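Long-range contacts in adhesin (Streptococcus sanguinis SK1 = NCTC 7863, PDB 6VT2), which binds sialoglycans through tandem Siglec-like modules of a serine-rich repeat adhesin, probably anchoring the bacterium to glycan-bearing host surfaces: residues F320-D325 against P387-R392; Y214-G219 against G283-S288; D325-N330 against V380-D385. All coordinates share one frame; numbering follows the deposited sequence.

Interaction 1 (F320-D325 against P387-R392); sequences FANQTD and PASRSR. With CA (calcium ion), chain G.
Asn322, just past the end of strand 314-321, meets Ser389 through its amide. Ser389 OG donates to Asn322 OD1 over 2.7 Å, arriving in the carbonyl plane on a lone pair, while water 1 spans the other half of the group: it accepts from Asn322 ND2 at 3.0 Å and donates back to Ser389 OG. Both sides of the amide are thereby tied to one serine, which limits its freedom to rotate. Ala291 N adds a further bond to that hydroxyl. Gln323 contributes less across the gap; its backbone N is bonded to Asp384 and its side-chain amide reaches Arg218 O. Next comes Thr324, whose backbone N donates to Ser391 OG at 3.1 Å. That hydroxyl has a second bond, to Asp384, so it is held from two directions. The Thr324 side chain points its hydroxyl away from its own N (chi1 -174°) and beside its carbonyl, and the two oxygens can therefore grip one calcium ion, Thr324 O at 2.4 Å and Thr324 OG1 at 2.6 Å. The same OG1 donates to Arg392 O at 2.7 Å, approaching from well above the carbonyl plane rather than on a lone pair. Asp325 N closes the turn on Asn322 O. Three waters, Tyr327 O and both carboxylate oxygens of Asp393 complete the coordination shell. Such a calcium site at the junction of two domains clamps the tail of the sialic-acid-binding Siglec-like module to a loop of the Rib-like domain that follows.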
loop_
_atom_site.group_PDB
_atom_site.type_symbol
_atom_site.label_atom_id
_atom_site.label_comp_id
_atom_site.label_asym_id
_atom_site.label_seq_id
_atom_site.Cartn_x
_atom_site.Cartn_y
_atom_site.Cartn_z
ATOM N N PHE A 320 -0.726 21.765 -29.624
ATOM C CA PHE A 320 0.608 22.155 -30.062
ATOM C C PHE A 320 0.853 23.603 -29.679
ATOM O O PHE A 320 -0.037 24.453 -29.761
ATOM C CB PHE A 320 0.787 22.012 -31.576
ATOM C CG PHE A 320 0.266 20.747 -32.183
ATOM C CD1 PHE A 320 0.085 19.569 -31.461
ATOM C CD2 PHE A 320 -0.002 20.732 -33.508
ATOM C CE1 PHE A 320 -0.443 18.432 -32.080
ATOM C CE2 PHE A 320 -0.501 19.610 -34.129
ATOM C CZ PHE A 320 -0.731 18.471 -33.398
ATOM N N ALA A 321 2.057 23.886 -29.292
ATOM C CA ALA A 321 2.474 25.254 -29.027
ATOM C C ALA A 321 3.783 25.557 -29.718
ATOM O O ALA A 321 4.654 24.717 -29.852
ATOM C CB ALA A 321 2.608 25.483 -27.548
ATOM N N ASN A 322 3.932 26.812 -30.088
ATOM C CA ASN A 322 5.194 27.266 -30.628
ATOM C C ASN A 322 6.166 27.449 -29.494
ATOM O O ASN A 322 5.787 27.872 -28.396
ATOM C CB ASN A 322 5.025 28.593 -31.339
ATOM C CG ASN A 322 4.175 28.504 -32.538
ATOM O OD1 ASN A 322 4.353 27.636 -33.392
ATOM N ND2 ASN A 322 3.227 29.385 -32.632
ATOM N N GLN A 323 7.435 27.262 -29.790
ATOM C CA GLN A 323 8.450 27.487 -28.765
ATOM C C GLN A 323 8.451 28.895 -28.212
ATOM O O GLN A 323 8.786 29.081 -27.029
ATOM C CB GLN A 323 9.833 27.140 -29.311
ATOM C CG GLN A 323 9.996 25.643 -29.379
ATOM C CD GLN A 323 11.349 25.226 -29.843
ATOM O OE1 GLN A 323 12.366 25.959 -29.616
ATOM N NE2 GLN A 323 11.414 24.097 -30.537
ATOM N N THR A 324 8.109 29.865 -29.022
ATOM C CA THR A 324 8.098 31.207 -28.498
ATOM C C THR A 324 7.127 31.329 -27.349
ATOM O O THR A 324 7.290 32.222 -26.525
ATOM C CB THR A 324 7.824 32.220 -29.602
ATOM O OG1 THR A 324 7.966 33.512 -28.995
ATOM C CG2 THR A 324 6.446 32.096 -30.180
ATOM N N ASP A 325 6.148 30.427 -27.236
ATOM C CA ASP A 325 5.221 30.510 -26.137
ATOM C C ASP A 325 5.870 30.153 -24.806
ATOM O O ASP A 325 5.336 30.526 -23.755
ATOM C CB ASP A 325 4.035 29.589 -26.402
ATOM C CG ASP A 325 3.161 30.028 -27.494
ATOM O OD1 ASP A 325 3.413 31.072 -28.104
ATOM O OD2 ASP A 325 2.200 29.261 -27.799
ATOM N N PRO A 387 6.945 28.758 -42.001
ATOM C CA PRO A 387 5.992 29.755 -42.549
ATOM C C PRO A 387 4.562 29.602 -42.067
ATOM O O PRO A 387 3.907 30.630 -41.816
ATOM C CB PRO A 387 6.111 29.556 -44.053
ATOM C CG PRO A 387 7.409 29.016 -44.236
ATOM C CD PRO A 387 7.678 28.080 -43.039
ATOM N N ALA A 388 4.089 28.362 -41.836
ATOM C CA ALA A 388 2.741 28.115 -41.370
ATOM C C ALA A 388 2.572 28.338 -39.882
ATOM O O ALA A 388 1.429 28.394 -39.410
ATOM C CB ALA A 388 2.295 26.692 -41.759
ATOM N N SER A 389 3.679 28.450 -39.138
ATOM C CA SER A 389 3.586 28.527 -37.670
ATOM C C SER A 389 4.864 29.218 -37.196
ATOM O O SER A 389 5.895 28.633 -36.819
ATOM C CB SER A 389 3.415 27.136 -37.065
ATOM O OG SER A 389 2.979 27.242 -35.728
ATOM N N ARG A 390 4.864 30.535 -37.312
ATOM C CA ARG A 390 6.055 31.297 -36.999
ATOM C C ARG A 390 6.290 31.262 -35.504
ATOM O O ARG A 390 5.349 31.280 -34.709
ATOM C CB ARG A 390 5.892 32.736 -37.484
ATOM C CG ARG A 390 6.079 32.854 -38.987
ATOM C CD ARG A 390 5.416 34.172 -39.460
ATOM N NE ARG A 390 6.048 35.361 -38.899
ATOM C CZ ARG A 390 7.119 35.947 -39.423
ATOM N NH1 ARG A 390 7.609 37.025 -38.853
ATOM N NH2 ARG A 390 7.730 35.412 -40.473
ATOM N N SER A 391 7.540 31.148 -35.111
ATOM C CA SER A 391 7.911 31.002 -33.722
ATOM C C SER A 391 9.084 31.927 -33.476
ATOM O O SER A 391 10.243 31.553 -33.705
ATOM C CB SER A 391 8.262 29.556 -33.428
ATOM O OG SER A 391 8.475 29.382 -32.054
ATOM N N ARG A 392 8.761 33.108 -32.960
ATOM C CA ARG A 392 9.723 34.203 -32.958
ATOM C C ARG A 392 9.455 35.101 -31.770
ATOM O O ARG A 392 8.369 35.071 -31.170
ATOM C CB ARG A 392 9.631 35.017 -34.254
ATOM C CG ARG A 392 9.954 34.224 -35.466
ATOM C CD ARG A 392 9.909 35.108 -36.746
ATOM N NE ARG A 392 10.147 34.218 -37.834
ATOM C CZ ARG A 392 10.802 34.505 -38.939
ATOM N NH1 ARG A 392 11.264 35.750 -39.129
ATOM N NH2 ARG A 392 11.008 33.570 -39.821
HETATM CA CA CA G . 8.225 34.408 -26.518
HETATM O O HOH W 1 1.111 29.733 -34.750
HETATM O O HOH W 2 7.132 34.390 -24.276
HETATM O O HOH W 3 5.993 35.171 -27.032
HETATM O O HOH W 4 8.595 36.356 -25.260
#

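Interaction 2 (Y214-G219 against G283-S288)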
loop_
_atom_site.group_PDB
_atom_site.type_symbol
_atom_site.label_atom_id
_atom_site.label_comp_id
_atom_site.label_asym_id
_atom_site.label_seq_id
_atom_site.Cartn_x
_atom_site.Cartn_y
_atom_site.Cartn_z
ATOM N N TYR A 214 -2.993 18.680 -22.900
ATOM C CA TYR A 214 -1.561 18.561 -22.678
ATOM C C TYR A 214 -0.816 19.312 -23.740
ATOM O O TYR A 214 -1.016 19.056 -24.926
ATOM C CB TYR A 214 -1.177 17.094 -22.673
ATOM C CG TYR A 214 -1.759 16.277 -21.576
ATOM C CD1 TYR A 214 -1.084 16.079 -20.392
ATOM C CD2 TYR A 214 -2.971 15.610 -21.772
ATOM C CE1 TYR A 214 -1.633 15.224 -19.430
ATOM C CE2 TYR A 214 -3.503 14.780 -20.786
ATOM C CZ TYR A 214 -2.845 14.645 -19.627
ATOM O OH TYR A 214 -3.343 13.813 -18.651
ATOM N N ILE A 215 -0.008 20.267 -23.315
ATOM C CA ILE A 215 0.658 21.135 -24.252
ATOM C C ILE A 215 1.942 20.468 -24.663
ATOM O O ILE A 215 2.728 20.067 -23.801
ATOM C CB ILE A 215 0.964 22.479 -23.627
ATOM C CG1 ILE A 215 -0.302 23.223 -23.352
ATOM C CG2 ILE A 215 1.773 23.303 -24.619
ATOM C CD1 ILE A 215 -0.051 24.452 -22.410
ATOM N N PHE A 216 2.171 20.398 -25.975
ATOM C CA PHE A 216 3.417 19.908 -26.526
ATOM C C PHE A 216 3.979 21.032 -27.356
ATOM O O PHE A 216 3.335 21.510 -28.279
ATOM C CB PHE A 216 3.218 18.649 -27.371
ATOM C CG PHE A 216 3.124 17.416 -26.559
ATOM C CD1 PHE A 216 2.071 17.155 -25.686
ATOM C CD2 PHE A 216 4.111 16.458 -26.695
ATOM C CE1 PHE A 216 2.058 15.962 -24.954
ATOM C CE2 PHE A 216 4.110 15.338 -25.908
ATOM C CZ PHE A 216 3.070 15.086 -25.090
ATOM N N TYR A 217 5.191 21.394 -27.077
ATOM C CA TYR A 217 5.849 22.448 -27.827
ATOM C C TYR A 217 6.457 21.847 -29.063
ATOM O O TYR A 217 7.203 20.862 -28.970
ATOM C CB TYR A 217 6.937 23.097 -26.960
ATOM C CG TYR A 217 6.316 23.869 -25.854
ATOM C CD1 TYR A 217 5.798 25.120 -26.030
ATOM C CD2 TYR A 217 6.159 23.269 -24.624
ATOM C CE1 TYR A 217 5.168 25.765 -25.007
ATOM C CE2 TYR A 217 5.511 23.922 -23.611
ATOM C CZ TYR A 217 5.051 25.183 -23.803
ATOM O OH TYR A 217 4.360 25.817 -22.791
ATOM N N ARG A 218 6.188 22.446 -30.210
ATOM C CA ARG A 218 6.700 21.925 -31.457
ATOM C C ARG A 218 8.213 21.809 -31.381
ATOM O O ARG A 218 8.896 22.730 -30.971
ATOM C CB ARG A 218 6.267 22.840 -32.615
ATOM C CG ARG A 218 4.753 22.860 -32.754
ATOM C CD ARG A 218 4.258 24.038 -33.609
ATOM N NE ARG A 218 4.769 23.981 -34.951
ATOM C CZ ARG A 218 5.599 24.881 -35.494
ATOM N NH1 ARG A 218 5.967 25.940 -34.816
ATOM N NH2 ARG A 218 6.024 24.771 -36.714
ATOM N N GLY A 219 8.741 20.667 -31.762
ATOM C CA GLY A 219 10.154 20.469 -31.805
ATOM C C GLY A 219 10.827 20.179 -30.505
ATOM O O GLY A 219 12.066 20.149 -30.481
ATOM N N GLY A 283 6.498 11.974 -26.727
ATOM C CA GLY A 283 6.882 12.172 -28.096
ATOM C C GLY A 283 7.124 13.628 -28.400
ATOM O O GLY A 283 6.989 14.484 -27.535
ATOM N N THR A 284 7.368 13.900 -29.681
ATOM C CA THR A 284 7.625 15.235 -30.181
ATOM C C THR A 284 6.667 15.540 -31.314
ATOM O O THR A 284 6.633 14.814 -32.302
ATOM C CB THR A 284 9.058 15.343 -30.668
ATOM O OG1 THR A 284 9.962 15.035 -29.599
ATOM C CG2 THR A 284 9.390 16.792 -31.126
ATOM N N ILE A 285 5.939 16.623 -31.191
ATOM C CA ILE A 285 5.244 17.163 -32.335
ATOM C C ILE A 285 6.274 17.855 -33.209
ATOM O O ILE A 285 6.858 18.857 -32.782
ATOM C CB ILE A 285 4.165 18.139 -31.878
ATOM C CG1 ILE A 285 3.109 17.475 -31.018
ATOM C CG2 ILE A 285 3.489 18.806 -33.103
ATOM C CD1 ILE A 285 2.361 16.315 -31.633
ATOM N N PRO A 286 6.559 17.363 -34.399
ATOM C CA PRO A 286 7.550 18.049 -35.237
ATOM C C PRO A 286 7.030 19.343 -35.816
ATOM O O PRO A 286 5.827 19.572 -35.896
ATOM C CB PRO A 286 7.823 17.038 -36.334
ATOM C CG PRO A 286 6.455 16.328 -36.494
ATOM C CD PRO A 286 5.910 16.228 -35.097
ATOM N N LYS A 287 7.976 20.206 -36.196
ATOM C CA LYS A 287 7.566 21.531 -36.624
ATOM C C LYS A 287 6.758 21.488 -37.907
ATOM O O LYS A 287 6.085 22.470 -38.209
ATOM C CB LYS A 287 8.777 22.440 -36.792
ATOM C CG LYS A 287 9.704 22.098 -37.958
ATOM C CD LYS A 287 10.877 23.031 -38.074
ATOM C CE LYS A 287 11.557 22.828 -39.427
ATOM N NZ LYS A 287 12.818 23.614 -39.512
ATOM N N SER A 288 6.799 20.370 -38.627
ATOM C CA SER A 288 5.977 20.229 -39.816
ATOM C C SER A 288 4.491 20.304 -39.503
ATOM O O SER A 288 3.698 20.529 -40.428
ATOM C CB SER A 288 6.242 18.937 -40.522
ATOM O OG SER A 288 5.992 17.878 -39.632
HETATM O O HOH W 5 6.313 18.216 -28.885
#
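Gly219 N donates to Ile285 O at 2.8 Å where the end of strand 213-217 and the loop after strand 277-283 converge, their touching parts running 60° apart. The same carbonyl oxygen also receives a CA-H...O contact from Arg218 CA at 3.3 Å, and water 5 extends the join by linking Tyr217 O to Ile285 N. Among the side chains, Phe216 presents the edge of its ring to Gly283 O, with CE2 3.4 Å from that oxygen and near the ring plane, while its CB rests against Ile285 CG1. The methyl CG2 of Thr284 packs on Gly219 C at 3.7 Å. Arg218 bends at its third torsion (chi3 61°), which carries the guanidinium round to Lys287: NH2 donates to Lys287 O over 2.7 Å along a lone pair of that oxygen, which lies 15° out of the guanidinium plane. NE is taken by Leu289 O, and NH1 has weak hydrogen bonds to Asn322 OD1 and Ser389 O. Backbone carbonyls therefore do much of the work of holding a buried cation, whose long, weak ion pair with Asp384 may balance part of the charge. The guanidinium thus appears to be fixed in orientation chiefly by neutral acceptors, linking this loop to the next domain.

Interaction 3 (D325-N330 against V380-D385). With CA (calcium ion), chain G.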
loop_
_atom_site.group_PDB
_atom_site.type_symbol
_atom_site.label_atom_id
_atom_site.label_comp_id
_atom_site.label_asym_id
_atom_site.label_seq_id
_atom_site.Cartn_x
_atom_site.Cartn_y
_atom_site.Cartn_z
ATOM N N ASP A 325 6.148 30.427 -27.236
ATOM C CA ASP A 325 5.221 30.510 -26.137
ATOM C C ASP A 325 5.870 30.153 -24.806
ATOM O O ASP A 325 5.336 30.526 -23.755
ATOM C CB ASP A 325 4.035 29.589 -26.402
ATOM C CG ASP A 325 3.161 30.028 -27.494
ATOM O OD1 ASP A 325 3.413 31.072 -28.104
ATOM O OD2 ASP A 325 2.200 29.261 -27.799
ATOM N N LYS A 326 7.001 29.453 -24.797
ATOM C CA LYS A 326 7.650 29.185 -23.529
ATOM C C LYS A 326 8.947 29.910 -23.289
ATOM O O LYS A 326 9.488 29.776 -22.204
ATOM C CB LYS A 326 7.904 27.694 -23.355
ATOM C CG LYS A 326 8.791 27.151 -24.360
ATOM C CD LYS A 326 9.181 25.635 -23.992
ATOM C CE LYS A 326 10.164 25.494 -22.935
ATOM N NZ LYS A 326 10.693 24.106 -22.805
ATOM N N TYR A 327 9.491 30.600 -24.266
ATOM C CA TYR A 327 10.750 31.311 -24.126
ATOM C C TYR A 327 10.523 32.804 -24.182
ATOM O O TYR A 327 9.798 33.291 -25.043
ATOM C CB TYR A 327 11.716 30.941 -25.294
ATOM C CG TYR A 327 12.143 29.508 -25.162
ATOM C CD1 TYR A 327 12.852 29.079 -24.042
ATOM C CD2 TYR A 327 11.836 28.579 -26.128
ATOM C CE1 TYR A 327 13.208 27.764 -23.887
ATOM C CE2 TYR A 327 12.159 27.273 -25.968
ATOM C CZ TYR A 327 12.866 26.858 -24.862
ATOM O OH TYR A 327 13.220 25.524 -24.677
ATOM N N THR A 328 11.221 33.534 -23.317
ATOM C CA THR A 328 11.258 34.990 -23.349
ATOM C C THR A 328 12.721 35.394 -23.383
ATOM O O THR A 328 13.455 35.060 -22.433
ATOM C CB THR A 328 10.587 35.545 -22.108
ATOM O OG1 THR A 328 9.218 35.148 -22.140
ATOM C CG2 THR A 328 10.652 37.045 -22.101
ATOM N N PRO A 329 13.160 36.094 -24.436
ATOM C CA PRO A 329 14.543 36.569 -24.469
ATOM C C PRO A 329 14.854 37.512 -23.322
ATOM O O PRO A 329 14.027 38.336 -22.932
ATOM C CB PRO A 329 14.656 37.265 -25.828
ATOM C CG PRO A 329 13.520 36.729 -26.611
ATOM C CD PRO A 329 12.431 36.396 -25.684
ATOM N N ASN A 330 16.088 37.388 -22.830
ATOM C CA ASN A 330 16.724 38.405 -21.997
ATOM C C ASN A 330 17.295 39.499 -22.865
ATOM O O ASN A 330 17.779 39.249 -23.968
ATOM C CB ASN A 330 17.838 37.809 -21.170
ATOM C CG ASN A 330 17.311 36.762 -20.178
ATOM O OD1 ASN A 330 16.196 36.866 -19.678
ATOM N ND2 ASN A 330 18.080 35.760 -19.955
ATOM N N VAL A 380 14.316 37.076 -32.887
ATOM C CA VAL A 380 14.738 35.818 -32.326
ATOM C C VAL A 380 13.869 34.759 -32.984
ATOM O O VAL A 380 12.639 34.798 -32.880
ATOM C CB VAL A 380 14.540 35.820 -30.816
ATOM C CG1 VAL A 380 14.940 34.533 -30.203
ATOM C CG2 VAL A 380 15.301 36.970 -30.160
ATOM N N ILE A 381 14.504 33.808 -33.660
ATOM C CA ILE A 381 13.786 32.768 -34.381
ATOM C C ILE A 381 14.086 31.421 -33.746
ATOM O O ILE A 381 15.239 30.970 -33.711
ATOM C CB ILE A 381 14.174 32.780 -35.860
ATOM C CG1 ILE A 381 13.972 34.201 -36.468
ATOM C CG2 ILE A 381 13.426 31.728 -36.561
ATOM C CD1 ILE A 381 14.450 34.263 -37.907
ATOM N N TYR A 382 13.049 30.805 -33.223
ATOM C CA TYR A 382 13.176 29.540 -32.537
ATOM C C TYR A 382 13.146 28.432 -33.552
ATOM O O TYR A 382 12.691 28.614 -34.676
ATOM C CB TYR A 382 12.025 29.373 -31.560
ATOM C CG TYR A 382 12.073 30.391 -30.489
ATOM C CD1 TYR A 382 12.946 30.232 -29.435
ATOM C CD2 TYR A 382 11.273 31.513 -30.538
ATOM C CE1 TYR A 382 13.062 31.187 -28.467
ATOM C CE2 TYR A 382 11.370 32.460 -29.546
ATOM C CZ TYR A 382 12.267 32.311 -28.562
ATOM O OH TYR A 382 12.402 33.267 -27.585
ATOM N N PRO A 383 13.692 27.281 -33.205
ATOM C CA PRO A 383 13.946 26.259 -34.225
ATOM C C PRO A 383 12.695 25.556 -34.756
ATOM O O PRO A 383 12.813 24.771 -35.693
ATOM C CB PRO A 383 14.910 25.305 -33.513
ATOM C CG PRO A 383 14.840 25.606 -32.131
ATOM C CD PRO A 383 14.466 27.053 -31.994
ATOM N N ASP A 384 11.522 25.818 -34.198
ATOM C CA ASP A 384 10.280 25.304 -34.729
ATOM C C ASP A 384 9.637 26.307 -35.681
ATOM O O ASP A 384 8.534 26.076 -36.173
ATOM C CB ASP A 384 9.284 24.948 -33.626
ATOM C CG ASP A 384 8.913 26.102 -32.730
ATOM O OD1 ASP A 384 9.724 27.023 -32.564
ATOM O OD2 ASP A 384 7.829 26.090 -32.147
ATOM N N ASP A 385 10.301 27.433 -35.954
ATOM C CA ASP A 385 9.721 28.413 -36.845
ATOM C C ASP A 385 9.494 27.819 -38.223
ATOM O O ASP A 385 10.395 27.238 -38.800
ATOM C CB ASP A 385 10.648 29.624 -36.945
ATOM C CG ASP A 385 10.104 30.743 -37.793
ATOM O OD1 ASP A 385 9.208 31.459 -37.336
ATOM O OD2 ASP A 385 10.597 30.902 -38.918
HETATM CA CA CA G . 8.225 34.408 -26.518
HETATM O O HOH W 2 7.132 34.390 -24.276
HETATM O O HOH W 3 5.993 35.171 -27.032
HETATM O O HOH W 4 8.595 36.356 -25.260
#
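Tyr327 packs on Tyr382 beside the calcium site that joins the Siglec-like and Rib-like domains, in an aromatic pair that is nearly parallel (planes at 20°) but displaced so that little of one ring lies over the other. Tyr382 opens a type I beta turn that ends at Asp385, just after strand 378-381. Along Tyr327, CB makes the closest approach, 3.3 Å from Tyr382 OH and 3.5 Å from Tyr382 CE1. Its first torsion (chi1 -68°) sets CG beside the backbone N, and CG lies 3.8 Å from that same CE1. Farther out, CD2 touches both CE1 and CD1 of Tyr382, the latter at 3.9 Å. The phenol tip leads away from Tyr382 and is hydrogen-bonded to Glu220, with a weak bond from Lys326 NZ; Lys326 CG lies over one face of the Tyr327 ring, near its rim. Pro329 extends the contact: CD sits 3.7 Å from Tyr382 OH, and CG makes an apolar contact with Val380 CG2 at 4.0 Å, the two side chains running antiparallel alongside one another. One residue serves both roles here: its side chain leans on Tyr382 and its backbone oxygen, Tyr327 O, binds calcium at 2.4 Å. Tyr382 acts in the second shell: its OH is hydrogen-bonded to Asp393 OD2, an oxygen that itself coordinates the ion.

Overall arrangement
Following the chain, interaction 2 comes first: it closes a 63-residue loop within the second Siglec-like module, joining the edge strand 213-217 to the loop before strand 296-305. Only after it is complete does interaction 1 open, where strand 314-321, the parallel neighbour of 213-217, runs out. Interaction 1 then spans most of the Rib-like domain to reach the loop before strand 392-395. Interaction 3 is nested inside that span, shares Asp325 with it, and touches the same calcium ion and its three waters. No pair crosses. Arg218 from interaction 2 and Asp384 from interaction 3 both reach residues of interaction 1, so that the three form one joint between the two domains.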